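Local coordinates for protein NLP/P60 (Enterococcus faecium, PDB 6B8C) that cleaves peptidoglycan as a secreted NlpC/p60 endopeptidase, releasing muropeptides that enhance host immunity and limit bacterial pathogenesis, at residues Ala35-Tyr43 and Ile117-Val126; Asp54-Val62 and Ile71-Glu79. One frame throughout, in Å; residues are numbered along the deposited sequence.

Interaction 1 of 2, residues Ala35-Tyr43 and Ile117-Val126; sequences AYKYIGTPY and IHAPQPGESV
The ring of Tyr43 lies flat against the turn Gln121-Glu124, in the NlpC/p60 domain, a papain-like fold of the CA peptidase clan. Here the chain that leaves helix 28-36 runs beside the connection between strands 115-118 and 127-130. Pro122 N sits over the centre of the Tyr43 ring, and Gln121 C covers the same face nearer the rim. Pro122 CD adds a CH-pi contact, 3.9 Å from the centroid of the Tyr43 ring and 22° off its normal. The two side chains lie side by side and point the same way. At the ring edge, near its plane, Tyr43 CE2 comes 3.5 Å from Ala119 O. With CG anti to the backbone N (chi1 -163°), the Tyr43 ring swings in toward this turn. A water accepts from Tyr43 N and donates weakly to Glu124 O.

Further back, two backbone bonds join Gly40-Thr41 to Val126, where the chains run antiparallel. Gly40 N donates to Val126 O at 2.9 Å. Val126 N donates to Thr41 O, also at 2.9 Å. Val126, which makes both bonds, points its CB toward 35-43. Val126 CB lies 3.3 Å from Tyr38 O, and Phe58 of helix 55-67 lies against the same side chain. Tyr38 O is itself gripped twice, by Thr41 N and Thr41 OG1 from the same face of its plane, which holds the type II turn Tyr38-Thr41. Ser125 CB packs against the Gly40-Thr41 backbone.

At the helix end, Ile117 reaches out with an extended chain. It crosses Ile39 at about a right angle, with Ile117 CD1 3.9 Å from Ile39 CG1, while Ile117 CG2 meets Ala35 CB at 4.0 Å.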
ATOM      1  N   ALA A  35       7.933   5.573  -0.374  1.00 64.59           N
ATOM      2  CA  ALA A  35       6.521   5.931  -0.298  1.00 62.22           C
ATOM      3  C   ALA A  35       6.337   7.363   0.184  1.00 60.71           C
ATOM      4  O   ALA A  35       5.419   8.063  -0.261  1.00 58.48           O
ATOM      5  CB  ALA A  35       5.781   4.956   0.620  1.00 63.07           C
ATOM      6  N   TYR A  36       7.204   7.821   1.092  1.00 60.63           N
ATOM      7  CA  TYR A  36       7.080   9.187   1.595  1.00 60.23           C
ATOM      8  C   TYR A  36       7.282  10.239   0.508  1.00 58.75           C
ATOM      9  O   TYR A  36       6.805  11.370   0.661  1.00 56.87           O
ATOM     10  CB  TYR A  36       8.065   9.422   2.742  1.00 63.38           C
ATOM     11  CG  TYR A  36       7.443   9.242   4.111  1.00 64.85           C
ATOM     12  CD1 TYR A  36       7.203   7.974   4.626  1.00 66.65           C
ATOM     13  CD2 TYR A  36       7.094  10.340   4.886  1.00 64.63           C
ATOM     14  CE1 TYR A  36       6.632   7.805   5.873  1.00 67.40           C
ATOM     15  CE2 TYR A  36       6.520  10.180   6.135  1.00 65.90           C
ATOM     16  CZ  TYR A  36       6.293   8.910   6.624  1.00 67.57           C
ATOM     17  OH  TYR A  36       5.725   8.744   7.867  1.00 69.45           O
ATOM     18  N   LYS A  37       7.954   9.891  -0.595  1.00 60.14           N
ATOM     19  CA  LYS A  37       8.213  10.864  -1.651  1.00 59.68           C
ATOM     20  C   LYS A  37       6.942  11.355  -2.333  1.00 57.66           C
ATOM     21  O   LYS A  37       6.969  12.407  -2.981  1.00 56.97           O
ATOM     22  CB  LYS A  37       9.139  10.267  -2.713  1.00 61.31           C
ATOM     23  CG  LYS A  37      10.496   9.820  -2.200  1.00 63.60           C
ATOM     24  CD  LYS A  37      11.280   9.135  -3.307  1.00 64.90           C
ATOM     25  CE  LYS A  37      12.675   8.751  -2.847  1.00 68.37           C
ATOM     26  NZ  LYS A  37      13.449   8.100  -3.942  1.00 71.27           N
ATOM     27  N   TYR A  38       5.835  10.626  -2.220  1.00 57.41           N
ATOM     28  CA  TYR A  38       4.646  10.933  -3.001  1.00 55.71           C
ATOM     29  C   TYR A  38       3.489  11.429  -2.145  1.00 53.47           C
ATOM     30  O   TYR A  38       2.354  11.493  -2.630  1.00 53.16           O
ATOM     31  CB  TYR A  38       4.245   9.706  -3.821  1.00 56.86           C
ATOM     32  CG  TYR A  38       5.416   9.183  -4.616  1.00 59.74           C
ATOM     33  CD1 TYR A  38       5.814   9.808  -5.792  1.00 61.37           C
ATOM     34  CD2 TYR A  38       6.155   8.099  -4.168  1.00 61.14           C
ATOM     35  CE1 TYR A  38       6.899   9.351  -6.509  1.00 62.15           C
ATOM     36  CE2 TYR A  38       7.241   7.637  -4.876  1.00 63.19           C
ATOM     37  CZ  TYR A  38       7.610   8.264  -6.048  1.00 63.81           C
ATOM     38  OH  TYR A  38       8.694   7.799  -6.756  1.00 66.87           O
ATOM     39  N   ILE A  39       3.755  11.801  -0.891  1.00 53.57           N
ATOM     40  CA  ILE A  39       2.739  12.430  -0.059  1.00 52.25           C
ATOM     41  C   ILE A  39       2.216  13.675  -0.759  1.00 51.32           C
ATOM     42  O   ILE A  39       2.989  14.477  -1.298  1.00 51.39           O
ATOM     43  CB  ILE A  39       3.319  12.749   1.327  1.00 52.43           C
ATOM     44  CG1 ILE A  39       3.547  11.449   2.099  1.00 52.46           C
ATOM     45  CG2 ILE A  39       2.415  13.700   2.104  1.00 51.65           C
ATOM     46  CD1 ILE A  39       4.285  11.631   3.388  1.00 53.60           C
ATOM     47  N   GLY A  40       0.894  13.822  -0.789  1.00 49.98           N
ATOM     48  CA  GLY A  40       0.273  14.933  -1.474  1.00 49.63           C
ATOM     49  C   GLY A  40      -0.002  14.707  -2.944  1.00 50.48           C
ATOM     50  O   GLY A  40      -0.541  15.606  -3.599  1.00 51.36           O
ATOM     51  N   THR A  41       0.358  13.556  -3.488  1.00 50.55           N
ATOM     52  CA  THR A  41      -0.007  13.226  -4.857  1.00 50.83           C
ATOM     53  C   THR A  41      -1.516  13.040  -4.928  1.00 50.35           C
ATOM     54  O   THR A  41      -2.070  12.272  -4.134  1.00 50.09           O
ATOM     55  CB  THR A  41       0.717  11.963  -5.313  1.00 51.96           C
ATOM     56  OG1 THR A  41       2.132  12.157  -5.201  1.00 52.43           O
ATOM     57  CG2 THR A  41       0.370  11.625  -6.754  1.00 51.99           C
ATOM     58  N   PRO A  42      -2.220  13.734  -5.820  1.00 52.10           N
ATOM     59  CA  PRO A  42      -3.682  13.612  -5.859  1.00 51.81           C
ATOM     60  C   PRO A  42      -4.139  12.234  -6.312  1.00 52.59           C
ATOM     61  O   PRO A  42      -3.421  11.489  -6.984  1.00 52.42           O
ATOM     62  CB  PRO A  42      -4.107  14.696  -6.858  1.00 51.17           C
ATOM     63  CG  PRO A  42      -2.887  14.983  -7.662  1.00 51.86           C
ATOM     64  CD  PRO A  42      -1.719  14.753  -6.757  1.00 52.40           C
ATOM     65  N   TYR A  43      -5.366  11.901  -5.923  1.00 52.31           N
ATOM     66  CA  TYR A  43      -5.970  10.634  -6.298  1.00 54.09           C
ATOM     67  C   TYR A  43      -6.467  10.705  -7.734  1.00 55.54           C
ATOM     68  O   TYR A  43      -7.117  11.678  -8.129  1.00 57.03           O
ATOM     69  CB  TYR A  43      -7.130  10.293  -5.364  1.00 54.81           C
ATOM     70  CG  TYR A  43      -7.555   8.843  -5.413  1.00 56.77           C
ATOM     71  CD1 TYR A  43      -8.407   8.377  -6.410  1.00 58.02           C
ATOM     72  CD2 TYR A  43      -7.112   7.942  -4.456  1.00 57.03           C
ATOM     73  CE1 TYR A  43      -8.800   7.053  -6.451  1.00 59.20           C
ATOM     74  CE2 TYR A  43      -7.496   6.621  -4.487  1.00 58.71           C
ATOM     75  CZ  TYR A  43      -8.339   6.177  -5.486  1.00 60.25           C
ATOM     76  OH  TYR A  43      -8.719   4.853  -5.514  1.00 62.86           O
ATOM     77  N   ILE A 117       0.511   4.217   4.949  1.00 60.46           N
ATOM     78  CA  ILE A 117       0.490   5.318   4.000  1.00 57.62           C
ATOM     79  C   ILE A 117      -0.227   4.827   2.753  1.00 56.68           C
ATOM     80  O   ILE A 117      -0.052   3.673   2.344  1.00 57.60           O
ATOM     81  CB  ILE A 117       1.918   5.822   3.685  1.00 57.34           C
ATOM     82  CG1 ILE A 117       1.888   6.901   2.603  1.00 55.04           C
ATOM     83  CG2 ILE A 117       2.834   4.661   3.300  1.00 59.92           C
ATOM     84  CD1 ILE A 117       3.223   7.557   2.386  1.00 56.27           C
ATOM     85  N   HIS A 118      -1.065   5.683   2.170  1.00 54.24           N
ATOM     86  CA  HIS A 118      -1.910   5.211   1.081  1.00 54.25           C
ATOM     87  C   HIS A 118      -2.470   6.376   0.282  1.00 54.73           C
ATOM     88  O   HIS A 118      -2.471   7.528   0.727  1.00 54.88           O
ATOM     89  CB  HIS A 118      -3.064   4.341   1.601  1.00 53.93           C
ATOM     90  CG  HIS A 118      -3.996   5.051   2.535  1.00 52.32           C
ATOM     91  ND1 HIS A 118      -5.269   4.594   2.799  1.00 52.83           N
ATOM     92  CD2 HIS A 118      -3.841   6.176   3.276  1.00 51.29           C
ATOM     93  CE1 HIS A 118      -5.859   5.407   3.659  1.00 52.18           C
ATOM     94  NE2 HIS A 118      -5.014   6.374   3.963  1.00 51.74           N
ATOM     95  N   ALA A 119      -2.930   6.044  -0.926  1.00 54.78           N
ATOM     96  CA  ALA A 119      -3.830   6.876  -1.708  1.00 55.24           C
ATOM     97  C   ALA A 119      -5.240   6.550  -1.233  1.00 55.64           C
ATOM     98  O   ALA A 119      -5.795   5.510  -1.606  1.00 57.82           O
ATOM     99  CB  ALA A 119      -3.665   6.617  -3.208  1.00 56.92           C
ATOM    100  N   PRO A 120      -5.836   7.395  -0.394  1.00 55.01           N
ATOM    101  CA  PRO A 120      -7.036   6.982   0.349  1.00 56.12           C
ATOM    102  C   PRO A 120      -8.275   6.773  -0.512  1.00 57.97           C
ATOM    103  O   PRO A 120      -8.859   5.687  -0.484  1.00 60.38           O
ATOM    104  CB  PRO A 120      -7.242   8.133   1.344  1.00 55.20           C
ATOM    105  CG  PRO A 120      -5.939   8.874   1.370  1.00 53.89           C
ATOM    106  CD  PRO A 120      -5.396   8.744  -0.015  1.00 53.78           C
ATOM    107  N   GLN A 121      -8.684   7.773  -1.283  1.00 54.38           N
ATOM    108  CA  GLN A 121      -9.950   7.720  -2.002  1.00 57.77           C
ATOM    109  C   GLN A 121     -10.011   8.908  -2.962  1.00 58.59           C
ATOM    110  O   GLN A 121      -9.261   9.877  -2.793  1.00 56.40           O
ATOM    111  CB  GLN A 121     -11.138   7.762  -1.029  1.00 58.48           C
ATOM    112  CG  GLN A 121     -11.387   9.153  -0.499  1.00 57.67           C
ATOM    113  CD  GLN A 121     -12.295   9.158   0.699  1.00 59.43           C
ATOM    114  OE1 GLN A 121     -12.221   8.273   1.549  1.00 62.68           O
ATOM    115  NE2 GLN A 121     -13.160  10.162   0.780  1.00 58.75           N
ATOM    116  N   PRO A 122     -10.905   8.855  -3.961  1.00 54.97           N
ATOM    117  CA  PRO A 122     -11.050   9.986  -4.900  1.00 56.66           C
ATOM    118  C   PRO A 122     -11.021  11.369  -4.260  1.00 58.03           C
ATOM    119  O   PRO A 122     -10.533  12.322  -4.884  1.00 60.25           O
ATOM    120  CB  PRO A 122     -12.401   9.688  -5.562  1.00 58.29           C
ATOM    121  CG  PRO A 122     -12.431   8.185  -5.628  1.00 59.85           C
ATOM    122  CD  PRO A 122     -11.725   7.697  -4.375  1.00 58.22           C
ATOM    123  N   GLY A 123     -11.495  11.512  -3.029  1.00 59.42           N
ATOM    124  CA  GLY A 123     -11.428  12.814  -2.387  1.00 59.85           C
ATOM    125  C   GLY A 123     -10.009  13.301  -2.133  1.00 61.93           C
ATOM    126  O   GLY A 123      -9.714  14.487  -2.296  1.00 61.91           O
ATOM    127  N   GLU A 124      -9.116  12.404  -1.720  1.00 59.96           N
ATOM    128  CA  GLU A 124      -7.920  12.821  -1.004  1.00 60.24           C
ATOM    129  C   GLU A 124      -6.642  12.479  -1.759  1.00 54.47           C
ATOM    130  O   GLU A 124      -6.641  11.729  -2.736  1.00 54.05           O
ATOM    131  CB  GLU A 124      -7.903  12.192   0.395  1.00 66.99           C
ATOM    132  CG  GLU A 124      -9.101  12.608   1.232  1.00 74.86           C
ATOM    133  CD  GLU A 124      -9.328  14.116   1.205  1.00 81.77           C
ATOM    134  OE1 GLU A 124      -8.336  14.876   1.296  1.00 84.34           O
ATOM    135  OE2 GLU A 124     -10.498  14.547   1.088  1.00 86.29           O
ATOM    136  N   SER A 125      -5.543  13.056  -1.288  1.00 57.79           N
ATOM    137  CA  SER A 125      -4.218  12.800  -1.829  1.00 54.26           C
ATOM    138  C   SER A 125      -3.460  11.832  -0.923  1.00 52.17           C
ATOM    139  O   SER A 125      -3.871  11.546   0.203  1.00 52.25           O
ATOM    140  CB  SER A 125      -3.446  14.114  -1.993  1.00 52.29           C
ATOM    141  OG  SER A 125      -3.274  14.751  -0.742  1.00 52.22           O
ATOM    142  N   VAL A 126      -2.334  11.321  -1.438  1.00 53.44           N
ATOM    143  CA  VAL A 126      -1.551  10.328  -0.704  1.00 52.29           C
ATOM    144  C   VAL A 126      -1.194  10.878   0.669  1.00 51.61           C
ATOM    145  O   VAL A 126      -0.666  11.990   0.793  1.00 49.21           O
ATOM    146  CB  VAL A 126      -0.291   9.938  -1.491  1.00 52.51           C
ATOM    147  CG1 VAL A 126       0.595   9.020  -0.654  1.00 53.60           C
ATOM    148  CG2 VAL A 126      -0.659   9.273  -2.811  1.00 53.07           C
TER
HETATM  149  O   HOH W   1      -6.971  14.186  -4.717  1.00 57.07           O

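Interaction 2 of 2, residues Asp54-Val62 and Ile71-Glu79; sequences DCSGFTRYV and IGGWTVPQE
The flat amide of Gln78 meets helix 55-67 through its edge, with both NE2 acceptors close to the amide plane. One is Ser56 O, 3.1 Å from Gln78 NE2; the other is Gly72 O, 2.6 Å from Gln78 NE2 and nearly straight at 168°. These two bonds hold the amide against rotation. At the other end of the amide, Thr59 OG1 is 2.8 Å from Gln78 OE1. Thr59 OG1 is also 3.0 Å from Ser56 O. Ser56 O accepts from Gln78 NE2 and from Arg60 N, which approach from opposite faces of its plane. The loop amide thus shares Ser56 O with the helix bond from Arg60 N. Trp74 leaves the loop with its CB directed away from the helix; Pro77 CD lies over the centre of one face of its indole.

Ser56 OG gives a weak bond to Gly73 O, and its CB rests on the Trp74 backbone. Arg60 lays its aliphatic part along the loop: Arg60 CD is 3.4 Å from both Ile71 O and Gly72 O. The chain then bends at chi3 (93°), and NH2 reaches a salt bridge with Asp70. Asp54 caps the helix start, its OD1 accepting from Gly57 N at 2.8 Å. Cys55 opens the helix and touches His106, consistent with the Cys-His pair of NlpC/P60 peptidases.

The loop 71-79 covers one side of the helix on its way to strand 83-85. The contact packs on the main sheet: Thr59 and Gln78 touch Val107 of strand 106-112, and Ile71 and Thr59 touch Leu95 of strand 95-98. Phe58 and Val62 touch helix 28-36, and Val62 also meets Ile109 of strand 106-112.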
ATOM      1  N   ASP A  54      -4.113   5.795  -7.704  1.00 56.83           N
ATOM      2  CA  ASP A  54      -5.127   5.165  -6.879  1.00 57.84           C
ATOM      3  C   ASP A  54      -4.408   4.262  -5.879  1.00 58.12           C
ATOM      4  O   ASP A  54      -3.176   4.203  -5.848  1.00 57.96           O
ATOM      5  CB  ASP A  54      -6.155   4.415  -7.733  1.00 60.66           C
ATOM      6  CG  ASP A  54      -5.550   3.275  -8.538  1.00 64.88           C
ATOM      7  OD1 ASP A  54      -4.337   2.999  -8.413  1.00 66.28           O
ATOM      8  OD2 ASP A  54      -6.307   2.646  -9.306  1.00 67.99           O
ATOM      9  N   CYS A  55      -5.182   3.548  -5.057  1.00 60.13           N
ATOM     10  CA  CYS A  55      -4.579   2.804  -3.953  1.00 60.24           C
ATOM     11  C   CYS A  55      -3.559   1.787  -4.458  1.00 61.11           C
ATOM     12  O   CYS A  55      -2.427   1.736  -3.967  1.00 61.20           O
ATOM     13  CB  CYS A  55      -5.661   2.127  -3.100  1.00 60.50           C
ATOM     14  SG  CYS A  55      -6.748   0.943  -3.939  1.00 62.58           S
ATOM     15  N   SER A  56      -3.930   0.992  -5.464  1.00 63.51           N
ATOM     16  CA  SER A  56      -3.043  -0.070  -5.934  1.00 65.41           C
ATOM     17  C   SER A  56      -1.896   0.476  -6.781  1.00 64.99           C
ATOM     18  O   SER A  56      -0.783  -0.068  -6.748  1.00 64.45           O
ATOM     19  CB  SER A  56      -3.842  -1.115  -6.715  1.00 67.76           C
ATOM     20  OG  SER A  56      -4.652  -0.505  -7.705  1.00 68.90           O
ATOM     21  N   GLY A  57      -2.153   1.531  -7.560  1.00 63.06           N
ATOM     22  CA  GLY A  57      -1.096   2.119  -8.368  1.00 62.04           C
ATOM     23  C   GLY A  57       0.033   2.673  -7.525  1.00 61.10           C
ATOM     24  O   GLY A  57       1.206   2.543  -7.877  1.00 63.01           O
ATOM     25  N   PHE A  58      -0.306   3.260  -6.378  1.00 60.34           N
ATOM     26  CA  PHE A  58       0.704   3.818  -5.485  1.00 59.00           C
ATOM     27  C   PHE A  58       1.631   2.730  -4.941  1.00 60.40           C
ATOM     28  O   PHE A  58       2.863   2.848  -5.019  1.00 60.04           O
ATOM     29  CB  PHE A  58       0.001   4.571  -4.355  1.00 57.01           C
ATOM     30  CG  PHE A  58       0.911   5.001  -3.256  1.00 55.57           C
ATOM     31  CD1 PHE A  58       1.961   5.860  -3.510  1.00 54.50           C
ATOM     32  CD2 PHE A  58       0.710   4.554  -1.961  1.00 55.65           C
ATOM     33  CE1 PHE A  58       2.803   6.261  -2.494  1.00 54.91           C
ATOM     34  CE2 PHE A  58       1.551   4.950  -0.939  1.00 55.39           C
ATOM     35  CZ  PHE A  58       2.598   5.803  -1.205  1.00 55.38           C
ATOM     36  N   THR A  59       1.053   1.658  -4.390  1.00 60.41           N
ATOM     37  CA  THR A  59       1.867   0.575  -3.841  1.00 62.84           C
ATOM     38  C   THR A  59       2.688  -0.108  -4.928  1.00 65.65           C
ATOM     39  O   THR A  59       3.868  -0.437  -4.717  1.00 66.34           O
ATOM     40  CB  THR A  59       0.976  -0.441  -3.123  1.00 63.51           C
ATOM     41  OG1 THR A  59       0.078  -1.043  -4.062  1.00 65.00           O
ATOM     42  CG2 THR A  59       0.164   0.239  -2.030  1.00 61.40           C
ATOM     43  N   ARG A  60       2.083  -0.335  -6.101  1.00 63.92           N
ATOM     44  CA  ARG A  60       2.829  -0.920  -7.207  1.00 67.35           C
ATOM     45  C   ARG A  60       4.003  -0.039  -7.605  1.00 64.60           C
ATOM     46  O   ARG A  60       5.103  -0.540  -7.861  1.00 65.73           O
ATOM     47  CB  ARG A  60       1.909  -1.148  -8.406  1.00 71.29           C
ATOM     48  CG  ARG A  60       2.627  -1.734  -9.608  1.00 76.39           C
ATOM     49  CD  ARG A  60       1.664  -2.162 -10.700  1.00 78.98           C
ATOM     50  NE  ARG A  60       1.436  -1.114 -11.689  1.00 78.57           N
ATOM     51  CZ  ARG A  60       2.221  -0.898 -12.739  1.00 81.15           C
ATOM     52  NH1 ARG A  60       1.940   0.079 -13.590  1.00 81.76           N
ATOM     53  NH2 ARG A  60       3.293  -1.658 -12.937  1.00 83.75           N
ATOM     54  N   TYR A  61       3.793   1.278  -7.655  1.00 67.08           N
ATOM     55  CA  TYR A  61       4.861   2.187  -8.051  1.00 65.20           C
ATOM     56  C   TYR A  61       5.993   2.184  -7.035  1.00 65.19           C
ATOM     57  O   TYR A  61       7.172   2.183  -7.410  1.00 65.79           O
ATOM     58  CB  TYR A  61       4.299   3.597  -8.231  1.00 61.64           C
ATOM     59  CG  TYR A  61       5.246   4.540  -8.933  1.00 61.01           C
ATOM     60  CD1 TYR A  61       6.035   5.430  -8.213  1.00 59.70           C
ATOM     61  CD2 TYR A  61       5.362   4.529 -10.319  1.00 62.18           C
ATOM     62  CE1 TYR A  61       6.907   6.289  -8.857  1.00 60.37           C
ATOM     63  CE2 TYR A  61       6.233   5.380 -10.970  1.00 62.74           C
ATOM     64  CZ  TYR A  61       7.003   6.258 -10.236  1.00 61.56           C
ATOM     65  OH  TYR A  61       7.869   7.110 -10.884  1.00 61.52           O
ATOM     66  N   VAL A  62       5.655   2.188  -5.744  1.00 63.50           N
ATOM     67  CA  VAL A  62       6.687   2.153  -4.709  1.00 64.81           C
ATOM     68  C   VAL A  62       7.528   0.887  -4.842  1.00 68.79           C
ATOM     69  O   VAL A  62       8.769   0.934  -4.851  1.00 69.01           O
ATOM     70  CB  VAL A  62       6.049   2.270  -3.312  1.00 63.03           C
ATOM     71  CG1 VAL A  62       7.093   2.071  -2.230  1.00 64.13           C
ATOM     72  CG2 VAL A  62       5.382   3.630  -3.159  1.00 60.59           C
ATOM     73  N   ILE A  71       4.449  -6.130  -8.756  1.00 82.78           N
ATOM     74  CA  ILE A  71       3.295  -6.704  -8.075  1.00 83.12           C
ATOM     75  C   ILE A  71       2.075  -6.229  -8.852  1.00 84.47           C
ATOM     76  O   ILE A  71       2.180  -5.309  -9.668  1.00 81.03           O
ATOM     77  CB  ILE A  71       3.247  -6.297  -6.589  1.00 78.72           C
ATOM     78  CG1 ILE A  71       2.882  -4.820  -6.433  1.00 73.27           C
ATOM     79  CG2 ILE A  71       4.594  -6.545  -5.937  1.00 79.58           C
ATOM     80  CD1 ILE A  71       2.798  -4.365  -4.982  1.00 70.16           C
ATOM     81  N   GLY A  72       0.922  -6.851  -8.629  1.00 80.35           N
ATOM     82  CA  GLY A  72      -0.247  -6.577  -9.450  1.00 83.12           C
ATOM     83  C   GLY A  72      -0.595  -5.120  -9.708  1.00 80.35           C
ATOM     84  O   GLY A  72      -0.313  -4.245  -8.882  1.00 78.83           O
ATOM     85  N   GLY A  73      -1.218  -4.849 -10.861  1.00 83.28           N
ATOM     86  CA  GLY A  73      -1.643  -3.500 -11.190  1.00 81.03           C
ATOM     87  C   GLY A  73      -2.911  -3.054 -10.496  1.00 81.54           C
ATOM     88  O   GLY A  73      -3.144  -1.847 -10.366  1.00 81.38           O
ATOM     89  N   TRP A  74      -3.737  -3.993 -10.055  1.00 83.08           N
ATOM     90  CA  TRP A  74      -4.906  -3.709  -9.237  1.00 80.35           C
ATOM     91  C   TRP A  74      -4.785  -4.502  -7.935  1.00 80.66           C
ATOM     92  O   TRP A  74      -3.756  -5.122  -7.652  1.00 83.11           O
ATOM     93  CB  TRP A  74      -6.204  -3.996 -10.000  1.00 80.90           C
ATOM     94  CG  TRP A  74      -6.280  -5.342 -10.671  1.00 83.05           C
ATOM     95  CD1 TRP A  74      -5.487  -5.809 -11.684  1.00 84.30           C
ATOM     96  CD2 TRP A  74      -7.234  -6.374 -10.405  1.00 83.99           C
ATOM     97  NE1 TRP A  74      -5.875  -7.076 -12.045  1.00 87.21           N
ATOM     98  CE2 TRP A  74      -6.947  -7.445 -11.276  1.00 86.99           C
ATOM     99  CE3 TRP A  74      -8.298  -6.503  -9.506  1.00 82.68           C
ATOM    100  CZ2 TRP A  74      -7.683  -8.627 -11.274  1.00 89.38           C
ATOM    101  CZ3 TRP A  74      -9.030  -7.679  -9.509  1.00 85.36           C
ATOM    102  CH2 TRP A  74      -8.718  -8.724 -10.385  1.00 88.56           C
ATOM    103  N   THR A  75      -5.850  -4.477  -7.135  1.00 85.04           N
ATOM    104  CA  THR A  75      -5.725  -4.846  -5.727  1.00 82.64           C
ATOM    105  C   THR A  75      -5.486  -6.341  -5.537  1.00 84.67           C
ATOM    106  O   THR A  75      -4.647  -6.739  -4.720  1.00 85.04           O
ATOM    107  CB  THR A  75      -6.973  -4.398  -4.966  1.00 81.52           C
ATOM    108  OG1 THR A  75      -7.023  -5.050  -3.693  1.00 82.37           O
ATOM    109  CG2 THR A  75      -8.235  -4.723  -5.762  1.00 83.10           C
ATOM    110  N   VAL A  76      -6.194  -7.183  -6.282  1.00 85.42           N
ATOM    111  CA  VAL A  76      -6.257  -8.608  -5.962  1.00 87.52           C
ATOM    112  C   VAL A  76      -4.958  -9.338  -6.305  1.00 88.44           C
ATOM    113  O   VAL A  76      -4.480 -10.127  -5.475  1.00 88.94           O
ATOM    114  CB  VAL A  76      -7.468  -9.270  -6.640  1.00 90.49           C
ATOM    115  CG1 VAL A  76      -7.520 -10.746  -6.294  1.00 95.67           C
ATOM    116  CG2 VAL A  76      -8.750  -8.583  -6.200  1.00 88.73           C
ATOM    117  N   PRO A  77      -4.346  -9.136  -7.481  1.00 85.34           N
ATOM    118  CA  PRO A  77      -3.032  -9.764  -7.718  1.00 87.85           C
ATOM    119  C   PRO A  77      -1.998  -9.423  -6.660  1.00 87.83           C
ATOM    120  O   PRO A  77      -1.179 -10.282  -6.302  1.00 90.68           O
ATOM    121  CB  PRO A  77      -2.627  -9.229  -9.099  1.00 87.25           C
ATOM    122  CG  PRO A  77      -3.540  -8.070  -9.365  1.00 84.45           C
ATOM    123  CD  PRO A  77      -4.814  -8.416  -8.679  1.00 84.64           C
ATOM    124  N   GLN A  78      -2.030  -8.203  -6.120  1.00 87.10           N
ATOM    125  CA  GLN A  78      -1.085  -7.817  -5.079  1.00 85.90           C
ATOM    126  C   GLN A  78      -1.209  -8.669  -3.823  1.00 89.30           C
ATOM    127  O   GLN A  78      -0.308  -8.633  -2.979  1.00 89.05           O
ATOM    128  CB  GLN A  78      -1.274  -6.338  -4.733  1.00 80.17           C
ATOM    129  CG  GLN A  78      -1.088  -5.414  -5.923  1.00 76.63           C
ATOM    130  CD  GLN A  78      -0.890  -3.962  -5.524  1.00 71.48           C
ATOM    131  OE1 GLN A  78      -0.967  -3.609  -4.348  1.00 69.68           O
ATOM    132  NE2 GLN A  78      -0.625  -3.115  -6.509  1.00 69.35           N
ATOM    133  N   GLU A  79      -2.288  -9.443  -3.688  1.00 80.48           N
ATOM    134  CA  GLU A  79      -2.430 -10.357  -2.562  1.00 85.41           C
ATOM    135  C   GLU A  79      -1.483 -11.548  -2.646  1.00 87.86           C
ATOM    136  O   GLU A  79      -1.348 -12.277  -1.659  1.00 88.76           O
ATOM    137  CB  GLU A  79      -3.869 -10.867  -2.478  1.00 92.00           C
ATOM    138  CG  GLU A  79      -4.924  -9.790  -2.305  1.00 95.80           C
ATOM    139  CD  GLU A  79      -6.333 -10.333  -2.485  1.00101.17           C
ATOM    140  OE1 GLU A  79      -7.169  -9.640  -3.100  1.00100.67           O
ATOM    141  OE2 GLU A  79      -6.599 -11.460  -2.017  1.00104.75           O
TER

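In the fold
From the N terminus, helix 28-36 leads into 35-43, the first half of interaction 1. Its partner 117-126 comes 74 residues later, so this contact closes a long loop. Interaction 2 is nested inside that loop and closes a short one, joining helix 55-67 to the loop leading to strand 83-85. Interaction 1 ties the exit of helix 28-36 to the far end of the main sheet, where strands 115-118 and 127-130 lie. Strand 83-85 is the opposite outer strand. The centres of the two contacts are about 14 Å apart, yet they touch: Tyr38 packs on Tyr61, and Tyr43 and Ala119 on Asp54.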